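Local coordinates for protein myosin-I heavy chain (PDB 5EJY) that works as an actin-based motor with ATPase activity in the early steps of phagocytosis and adhesion, this piece being a MyTH4-FERM unit of its tail, at residues A[201-206]-A[215-220]; A[129-134]-A[190-195]; A[221-226]-A[256-261]. One frame throughout, in Å; residues are numbered along the deposited sequence.

Contact 1: residues A[201-206]-A[215-220]; sequences IFVRIT and LHIDSA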
loop_
_atom_site.group_PDB
_atom_site.type_symbol
_atom_site.label_atom_id
_atom_site.label_comp_id
_atom_site.label_asym_id
_atom_site.label_seq_id
_atom_site.Cartn_x
_atom_site.Cartn_y
_atom_site.Cartn_z
ATOM N N ILE A 201 10.962 7.769 2.020
ATOM C CA ILE A 201 10.684 6.711 2.970
ATOM C C ILE A 201 11.247 5.440 2.345
ATOM O O ILE A 201 11.022 5.190 1.162
ATOM C CB ILE A 201 9.156 6.533 3.206
ATOM C CG1 ILE A 201 8.569 7.762 3.909
ATOM C CG2 ILE A 201 8.888 5.310 4.055
ATOM C CD1 ILE A 201 8.315 8.948 2.989
ATOM N N PHE A 202 12.007 4.668 3.117
ATOM C CA PHE A 202 12.506 3.380 2.642
ATOM C C PHE A 202 11.564 2.254 3.081
ATOM O O PHE A 202 11.270 2.112 4.270
ATOM C CB PHE A 202 13.929 3.113 3.162
ATOM C CG PHE A 202 14.536 1.851 2.617
ATOM C CD1 PHE A 202 14.877 1.758 1.276
ATOM C CD2 PHE A 202 14.750 0.754 3.441
ATOM C CE1 PHE A 202 15.434 0.594 0.765
ATOM C CE2 PHE A 202 15.304 -0.406 2.939
ATOM C CZ PHE A 202 15.642 -0.490 1.601
ATOM N N VAL A 203 11.051 1.485 2.124
ATOM C CA VAL A 203 10.219 0.331 2.461
ATOM C C VAL A 203 10.838 -0.941 1.922
ATOM O O VAL A 203 11.489 -0.930 0.885
ATOM C CB VAL A 203 8.759 0.436 1.931
ATOM C CG1 VAL A 203 8.038 1.596 2.583
ATOM C CG2 VAL A 203 8.730 0.561 0.408
ATOM N N ARG A 204 10.619 -2.036 2.640
ATOM C CA ARG A 204 11.107 -3.333 2.230
ATOM C C ARG A 204 9.962 -4.156 1.677
ATOM O O ARG A 204 8.914 -4.280 2.316
ATOM C CB ARG A 204 11.727 -4.038 3.434
ATOM C CG ARG A 204 12.971 -3.327 3.974
ATOM C CD ARG A 204 13.135 -3.582 5.484
ATOM N NE ARG A 204 14.137 -2.704 6.088
ATOM C CZ ARG A 204 15.442 -2.944 6.056
ATOM N NH1 ARG A 204 15.895 -4.030 5.445
ATOM N NH2 ARG A 204 16.294 -2.104 6.630
ATOM N N ILE A 205 10.147 -4.705 0.484
ATOM C CA ILE A 205 9.108 -5.535 -0.130
ATOM C C ILE A 205 9.619 -6.969 -0.273
ATOM O O ILE A 205 10.685 -7.200 -0.842
ATOM C CB ILE A 205 8.740 -5.040 -1.538
ATOM C CG1 ILE A 205 8.592 -3.506 -1.592
ATOM C CG2 ILE A 205 7.501 -5.761 -2.056
ATOM C CD1 ILE A 205 7.420 -2.969 -0.835
ATOM N N THR A 206 8.852 -7.928 0.227
ATOM C CA THR A 206 9.235 -9.328 0.107
ATOM C C THR A 206 8.797 -9.899 -1.244
ATOM O O THR A 206 7.645 -9.761 -1.630
ATOM C CB THR A 206 8.573 -10.156 1.219
ATOM O OG1 THR A 206 8.913 -9.591 2.491
ATOM C CG2 THR A 206 9.038 -11.609 1.162
ATOM N N LEU A 215 12.681 -0.277 -1.685
ATOM C CA LEU A 215 12.251 0.836 -2.524
ATOM C C LEU A 215 12.312 2.145 -1.746
ATOM O O LEU A 215 11.987 2.194 -0.557
ATOM C CB LEU A 215 10.822 0.636 -3.037
ATOM C CG LEU A 215 10.470 -0.508 -3.991
ATOM C CD1 LEU A 215 8.947 -0.528 -4.240
ATOM C CD2 LEU A 215 11.247 -0.399 -5.315
ATOM N N HIS A 216 12.730 3.205 -2.422
ATOM C CA HIS A 216 12.649 4.540 -1.851
ATOM C C HIS A 216 11.429 5.231 -2.432
ATOM O O HIS A 216 11.324 5.410 -3.651
ATOM C CB HIS A 216 13.927 5.342 -2.131
ATOM C CG HIS A 216 15.117 4.842 -1.372
ATOM N ND1 HIS A 216 15.959 3.868 -1.866
ATOM C CD2 HIS A 216 15.584 5.153 -0.140
ATOM C CE1 HIS A 216 16.901 3.610 -0.974
ATOM N NE2 HIS A 216 16.694 4.376 0.083
ATOM N N ILE A 217 10.499 5.606 -1.559
ATOM C CA ILE A 217 9.246 6.206 -2.005
ATOM C C ILE A 217 8.964 7.541 -1.319
ATOM O O ILE A 217 9.690 7.961 -0.403
ATOM C CB ILE A 217 8.029 5.246 -1.754
ATOM C CG1 ILE A 217 7.768 5.051 -0.258
ATOM C CG2 ILE A 217 8.272 3.878 -2.403
ATOM C CD1 ILE A 217 6.502 4.192 0.029
ATOM N N ASP A 218 7.905 8.211 -1.766
ATOM C CA ASP A 218 7.435 9.396 -1.061
ATOM C C ASP A 218 6.000 9.238 -0.589
ATOM O O ASP A 218 5.365 8.185 -0.818
ATOM C CB ASP A 218 7.690 10.709 -1.848
ATOM C CG ASP A 218 6.799 10.877 -3.075
ATOM O OD1 ASP A 218 5.762 10.197 -3.214
ATOM O OD2 ASP A 218 7.144 11.734 -3.927
ATOM N N SER A 219 5.494 10.258 0.103
ATOM C CA SER A 219 4.160 10.160 0.708
ATOM C C SER A 219 3.054 9.852 -0.296
ATOM O O SER A 219 2.035 9.249 0.063
ATOM C CB SER A 219 3.821 11.472 1.428
ATOM O OG SER A 219 4.806 11.741 2.412
ATOM N N ALA A 220 3.241 10.282 -1.540
ATOM C CA ALA A 220 2.206 10.144 -2.575
ATOM C C ALA A 220 2.363 8.894 -3.438
ATOM O O ALA A 220 1.563 8.666 -4.342
ATOM C CB ALA A 220 2.188 11.372 -3.466
#
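Four backbone hydrogen bonds join Ile201 to Ile217 and Val203 to Leu215, zipping strands 201-207 and 212-217 into the opening β-hairpin of the ubiquitin-like lobe of the FERM domain. The bond from Ile217 N to Ile201 O is almost straight (177°, 2.8 Å), whereas its mate from Ile201 N to Ile217 O, at 2.7 Å, is more bent. In the second hydrogen-bonded pair, Val203 N and Leu215 N each reach the other residue's carbonyl oxygen nearly end on. The non-hydrogen-bonded pair Phe202-His216 lies between them, and there His216 CA directs a C-H at Ile201 O.

On the inner face of the sheet the aliphatic groups fit together. Ile201 CB packs against Ile217 CG1 at 4.0 Å. Ile217 CG1 sits between its own backbone N and carbonyl carbon (chi1 67°), and from there CD1 reaches Val203 CG1, the two side chains crossing at about a right angle. Leu215 closes the row, its CB against Val203 CG2 and its CD1 against Ile205 CG1. Leu268 and Leu264 of helix 264-277 cover the Ile201 end of this layer, while helix 223-233 packs against Leu215 and Ile205.

The opposite, exposed face carries an aromatic pair. The rings of Phe202 and His216 lie obliquely, their centroids 4.8 Å apart and their planes at 47°. Phe202 CD1 rides over one face of the imidazole, displaced toward its rim, and comes to 3.4 Å from His216 NE2.

Contact 2: residues A[129-134]-A[190-195]; sequences IHFTCS and TELESI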
loop_
_atom_site.group_PDB
_atom_site.type_symbol
_atom_site.label_atom_id
_atom_site.label_comp_id
_atom_site.label_asym_id
_atom_site.label_seq_id
_atom_site.Cartn_x
_atom_site.Cartn_y
_atom_site.Cartn_z
ATOM N N ILE A 129 4.972 22.701 7.787
ATOM C CA ILE A 129 4.434 22.965 6.462
ATOM C C ILE A 129 4.581 21.715 5.588
ATOM O O ILE A 129 3.651 21.309 4.886
ATOM C CB ILE A 129 5.135 24.202 5.825
ATOM C CG1 ILE A 129 4.528 25.495 6.387
ATOM C CG2 ILE A 129 4.985 24.209 4.323
ATOM C CD1 ILE A 129 5.395 26.780 6.090
ATOM N N HIS A 130 5.751 21.097 5.655
ATOM C CA HIS A 130 6.049 19.926 4.846
ATOM C C HIS A 130 5.199 18.713 5.285
ATOM O O HIS A 130 4.679 17.984 4.437
ATOM C CB HIS A 130 7.554 19.630 4.924
ATOM C CG HIS A 130 8.030 18.612 3.934
ATOM N ND1 HIS A 130 9.307 18.094 3.963
ATOM C CD2 HIS A 130 7.399 18.004 2.900
ATOM C CE1 HIS A 130 9.442 17.211 2.990
ATOM N NE2 HIS A 130 8.300 17.135 2.333
ATOM N N PHE A 131 5.035 18.516 6.597
ATOM C CA PHE A 131 4.161 17.439 7.099
ATOM C C PHE A 131 2.755 17.644 6.550
ATOM O O PHE A 131 2.080 16.693 6.161
ATOM C CB PHE A 131 4.038 17.457 8.629
ATOM C CG PHE A 131 5.338 17.247 9.370
ATOM C CD1 PHE A 131 6.316 16.399 8.877
ATOM C CD2 PHE A 131 5.556 17.887 10.583
ATOM C CE1 PHE A 131 7.499 16.201 9.569
ATOM C CE2 PHE A 131 6.751 17.706 11.282
ATOM C CZ PHE A 131 7.725 16.867 10.771
ATOM N N THR A 132 2.304 18.895 6.548
ATOM C CA THR A 132 0.928 19.202 6.180
ATOM C C THR A 132 0.728 18.991 4.689
ATOM O O THR A 132 -0.245 18.369 4.280
ATOM C CB THR A 132 0.540 20.657 6.594
ATOM O OG1 THR A 132 0.777 20.813 7.994
ATOM C CG2 THR A 132 -0.947 20.935 6.309
ATOM N N CYS A 133 1.657 19.504 3.883
ATOM C CA CYS A 133 1.610 19.297 2.440
ATOM C C CYS A 133 1.598 17.808 2.062
ATOM O O CYS A 133 1.040 17.433 1.024
ATOM C CB CYS A 133 2.806 19.972 1.768
ATOM S SG CYS A 133 2.680 21.789 1.749
ATOM N N SER A 134 2.246 16.988 2.890
ATOM C CA SER A 134 2.332 15.541 2.663
ATOM C C SER A 134 1.055 14.799 3.064
ATOM O O SER A 134 0.963 13.580 2.877
ATOM C CB SER A 134 3.519 14.963 3.442
ATOM O OG SER A 134 4.739 15.615 3.076
ATOM N N THR A 190 7.346 6.833 11.192
ATOM C CA THR A 190 8.444 6.549 10.272
ATOM C C THR A 190 8.415 7.491 9.070
ATOM O O THR A 190 9.455 7.976 8.613
ATOM C CB THR A 190 8.415 5.102 9.776
ATOM O OG1 THR A 190 8.394 4.224 10.901
ATOM C CG2 THR A 190 9.654 4.814 8.950
ATOM N N GLU A 191 7.220 7.750 8.554
ATOM C CA GLU A 191 7.088 8.662 7.425
ATOM C C GLU A 191 7.427 10.102 7.821
ATOM O O GLU A 191 8.119 10.812 7.085
ATOM C CB GLU A 191 5.671 8.569 6.836
ATOM C CG GLU A 191 5.432 9.496 5.642
ATOM C CD GLU A 191 3.982 9.479 5.170
ATOM O OE1 GLU A 191 3.189 8.616 5.633
ATOM O OE2 GLU A 191 3.627 10.321 4.323
ATOM N N LEU A 192 6.938 10.536 8.979
ATOM C CA LEU A 192 7.211 11.895 9.454
ATOM C C LEU A 192 8.702 12.137 9.640
ATOM O O LEU A 192 9.204 13.222 9.345
ATOM C CB LEU A 192 6.463 12.184 10.766
ATOM C CG LEU A 192 4.940 12.297 10.656
ATOM C CD1 LEU A 192 4.312 12.308 12.028
ATOM C CD2 LEU A 192 4.559 13.559 9.884
ATOM N N GLU A 193 9.412 11.125 10.128
ATOM C CA GLU A 193 10.867 11.227 10.272
ATOM C C GLU A 193 11.552 11.511 8.939
ATOM O O GLU A 193 12.405 12.393 8.849
ATOM C CB GLU A 193 11.431 9.971 10.948
ATOM C CG GLU A 193 11.032 9.879 12.414
ATOM C CD GLU A 193 11.445 8.578 13.082
ATOM O OE1 GLU A 193 11.403 7.514 12.420
ATOM O OE2 GLU A 193 11.802 8.621 14.281
ATOM N N SER A 194 11.165 10.778 7.901
ATOM C CA SER A 194 11.665 11.025 6.549
ATOM C C SER A 194 11.286 12.408 6.014
ATOM O O SER A 194 12.125 13.126 5.466
ATOM C CB SER A 194 11.144 9.952 5.585
ATOM O OG SER A 194 11.686 8.684 5.904
ATOM N N ILE A 195 10.014 12.777 6.152
ATOM C CA ILE A 195 9.557 14.077 5.680
ATOM C C ILE A 195 10.351 15.186 6.357
ATOM O O ILE A 195 10.832 16.108 5.694
ATOM C CB ILE A 195 8.055 14.292 5.976
ATOM C CG1 ILE A 195 7.211 13.299 5.168
ATOM C CG2 ILE A 195 7.646 15.732 5.646
ATOM C CD1 ILE A 195 5.756 13.241 5.605
#
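Within the helical MyTH4 domain, the C-terminal end of helix 119-133 meets the short helix 189-196, the last helix before the FERM lobe begins, in a joint with Ile195 at its centre. The axes of segments 129-133 and 190-195 approach to 10.0 Å at an angle of 127°. Ile195 CG2 stands over the centre of the His130 imidazole, 3.3 Å from the ring centroid and close to the ring normal, a CH-pi contact. The ring is brought under this methyl because His130 CG is anti to the backbone N (chi1 -169°). Ile195 O, well out of the ring plane on the side of the methyl, lies 3.0 Å from His130 ND1. Replacing His130 by an alanine is likely to leave the Ile195 methyl without the flat ring beneath it and to open a gap between the two helices.

Phe131 lies next along the same helix and meets two residues. Its CD1 touches Leu192 CD2 at 3.5 Å, the two side chains crossing at about a right angle, and Ile195 CG2 at 3.6 Å; Ile195 CB lies at the edge of the ring, in its plane. The other branch of Ile195 ends in CD1, which packs 3.6 Å from Ser134 CB. Ser134 OG is turned back to its own helix, giving a 2.7 Å hydrogen bond to His130 O. That oxygen also accepts Ser134 N, from the opposite face of its carbonyl plane.

Glu191 OE2 bonds both Ser219 OG and Arg183, which also reaches Ser134 O. Around this buried joint, helix 161-180 backs His130 through Ala169 and Ser170, helix 81-97 flanks Phe131 and Leu192, and the hairpin segment 215-220 adjoins it through Ser219.

Contact 3: residues A[221-226]-A[256-261]; sequences TTCQES and RDIAPT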
loop_
_atom_site.group_PDB
_atom_site.type_symbol
_atom_site.label_atom_id
_atom_site.label_comp_id
_atom_site.label_asym_id
_atom_site.label_seq_id
_atom_site.Cartn_x
_atom_site.Cartn_y
_atom_site.Cartn_z
ATOM N N THR A 221 3.375 8.081 -3.156
ATOM C CA THR A 221 3.675 6.915 -3.992
ATOM C C THR A 221 2.557 5.874 -3.948
ATOM O O THR A 221 2.140 5.442 -2.873
ATOM C CB THR A 221 5.014 6.264 -3.597
ATOM O OG1 THR A 221 6.078 7.176 -3.902
ATOM C CG2 THR A 221 5.235 4.954 -4.385
ATOM N N THR A 222 2.060 5.490 -5.118
ATOM C CA THR A 222 0.945 4.551 -5.180
ATOM C C THR A 222 1.397 3.110 -5.324
ATOM O O THR A 222 2.560 2.834 -5.596
ATOM C CB THR A 222 0.023 4.866 -6.362
ATOM O OG1 THR A 222 0.784 4.785 -7.569
ATOM C CG2 THR A 222 -0.564 6.273 -6.211
ATOM N N CYS A 223 0.455 2.189 -5.141
ATOM C CA CYS A 223 0.744 0.784 -5.364
ATOM C C CYS A 223 1.188 0.547 -6.814
ATOM O O CYS A 223 2.118 -0.207 -7.085
ATOM C CB CYS A 223 -0.488 -0.054 -5.023
ATOM S SG CYS A 223 -0.160 -1.815 -5.132
ATOM N N GLN A 224 0.517 1.199 -7.754
ATOM C CA GLN A 224 0.873 1.041 -9.157
ATOM C C GLN A 224 2.284 1.546 -9.489
ATOM O O GLN A 224 3.036 0.874 -10.197
ATOM C CB GLN A 224 -0.184 1.690 -10.054
ATOM C CG GLN A 224 0.067 1.526 -11.539
ATOM C CD GLN A 224 -1.123 1.986 -12.381
ATOM O OE1 GLN A 224 -2.200 2.243 -11.859
ATOM N NE2 GLN A 224 -0.924 2.081 -13.688
ATOM N N GLU A 225 2.661 2.716 -8.971
ATOM C CA GLU A 225 4.019 3.225 -9.191
ATOM C C GLU A 225 5.053 2.267 -8.644
ATOM O O GLU A 225 6.057 1.967 -9.295
ATOM C CB GLU A 225 4.216 4.594 -8.524
ATOM C CG GLU A 225 3.585 5.731 -9.273
ATOM C CD GLU A 225 3.678 7.049 -8.530
ATOM O OE1 GLU A 225 3.892 7.050 -7.293
ATOM O OE2 GLU A 225 3.529 8.091 -9.198
ATOM N N SER A 226 4.818 1.797 -7.429
ATOM C CA SER A 226 5.781 0.914 -6.780
ATOM C C SER A 226 5.848 -0.472 -7.415
ATOM O O SER A 226 6.918 -1.092 -7.453
ATOM C CB SER A 226 5.475 0.789 -5.294
ATOM O OG SER A 226 6.073 1.862 -4.599
ATOM N N ARG A 256 -4.059 -8.925 2.067
ATOM C CA ARG A 256 -5.119 -8.071 1.562
ATOM C C ARG A 256 -4.623 -7.265 0.365
ATOM O O ARG A 256 -3.484 -6.782 0.347
ATOM C CB ARG A 256 -5.637 -7.108 2.643
ATOM C CG ARG A 256 -6.446 -7.752 3.779
ATOM C CD ARG A 256 -7.840 -8.223 3.304
ATOM N NE ARG A 256 -8.591 -8.853 4.388
ATOM C CZ ARG A 256 -8.551 -10.155 4.672
ATOM N NH1 ARG A 256 -7.802 -10.979 3.945
ATOM N NH2 ARG A 256 -9.266 -10.637 5.684
ATOM N N ASP A 257 -5.502 -7.118 -0.616
ATOM C CA ASP A 257 -5.214 -6.405 -1.845
ATOM C C ASP A 257 -4.955 -4.931 -1.542
ATOM O O ASP A 257 -5.555 -4.359 -0.630
ATOM C CB ASP A 257 -6.417 -6.544 -2.789
ATOM C CG ASP A 257 -6.215 -5.840 -4.118
ATOM O OD1 ASP A 257 -5.440 -6.356 -4.940
ATOM O OD2 ASP A 257 -6.829 -4.779 -4.346
ATOM N N ILE A 258 -4.056 -4.325 -2.307
ATOM C CA ILE A 258 -3.866 -2.878 -2.256
ATOM C C ILE A 258 -4.264 -2.326 -3.626
ATOM O O ILE A 258 -3.729 -2.759 -4.644
ATOM C CB ILE A 258 -2.396 -2.514 -1.935
ATOM C CG1 ILE A 258 -1.980 -3.038 -0.551
ATOM C CG2 ILE A 258 -2.191 -0.991 -2.002
ATOM C CD1 ILE A 258 -0.449 -2.878 -0.265
ATOM N N ALA A 259 -5.208 -1.393 -3.670
ATOM C CA ALA A 259 -5.643 -0.832 -4.954
ATOM C C ALA A 259 -4.524 -0.046 -5.648
ATOM O O ALA A 259 -3.644 0.493 -4.986
ATOM C CB ALA A 259 -6.868 0.047 -4.768
ATOM N N PRO A 260 -4.574 0.036 -6.986
ATOM C CA PRO A 260 -3.489 0.675 -7.740
ATOM C C PRO A 260 -3.244 2.108 -7.315
ATOM O O PRO A 260 -2.089 2.521 -7.293
ATOM C CB PRO A 260 -3.996 0.634 -9.184
ATOM C CG PRO A 260 -4.878 -0.577 -9.227
ATOM C CD PRO A 260 -5.581 -0.572 -7.881
ATOM N N THR A 261 -4.296 2.852 -6.975
ATOM C CA THR A 261 -4.128 4.262 -6.615
ATOM C C THR A 261 -3.935 4.469 -5.111
ATOM O O THR A 261 -3.726 5.592 -4.661
ATOM C CB THR A 261 -5.340 5.106 -7.070
ATOM O OG1 THR A 261 -6.510 4.616 -6.427
ATOM C CG2 THR A 261 -5.533 5.004 -8.572
#
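The carbonyl of Pro260 is approached in its own plane, on a lone pair, by Gln224 N, forming a hydrogen bond of 3.0 Å with an N-H...O angle of 161°. The side-chain amide of Gln224 meets the same proline differently: its OE1 lies 3.6 Å from Pro260 CB, at the end of a chain whose CG is anti to the backbone N (chi1 -177°). A third flat group, the Glu225 carboxylate, receives Thr222 N at OE1 from above its plane rather than within it.

The last pairing is half of a capping box at the start of helix 223-233. Thr222 is the N-cap, and its OG1 accepts Glu225 N at 3.1 Å while Glu225 OE1 accepts Thr222 N at 3.2 Å. With chi1 of 59° the hydroxyl is directed back over the first helical turn, and CG2 is left to pack against Thr261 O. Thr222 CB lies 3.3 Å from Pro260 O.

Deeper in, Cys223 CB rests on Ile258 CG2 at 3.6 Å and lies 3.2 Å from Ala259 O. Ile247 of strand 245-251 and Val267 of helix 264-277 continue this apolar patch, touching Cys223 and Ile258 respectively.

The helix start is thus supplied with acceptors from two sources, its own capping box and the loop leading to helix 264-277, which fixes that loop against the helix within the ubiquitin-like lobe. Glu225 also reaches Arg176 and Asn180 of the MyTH4 helix 161-180 through OE2, so its charge is probably partly balanced across the domain boundary.

How the contacts relate
Contact 2 belongs to the MyTH4 domain and contacts 1 and 3 to the ubiquitin-like lobe of the FERM domain that follows it. Contacts 1 and 2, with centres about 14 Å apart, meet directly: Ser219 OG lies 2.7 Å from Glu191 OE2, a probable hydrogen bond, and packs beside Ser134 and Ile195, while helix 189-196 leads within a few residues into strand 201-207. Contact 3 lies about 12 Å from contact 1, between centres, and Ser226 OG comes to 3.7 Å from Ile217 CG2 under the hairpin. Contacts 2 and 3 do not touch, their nearest atoms being about 8 Å apart; segment 215-220 lies between them, touching contact 2 through Ser219 and contact 3 through Leu215 and Ile217.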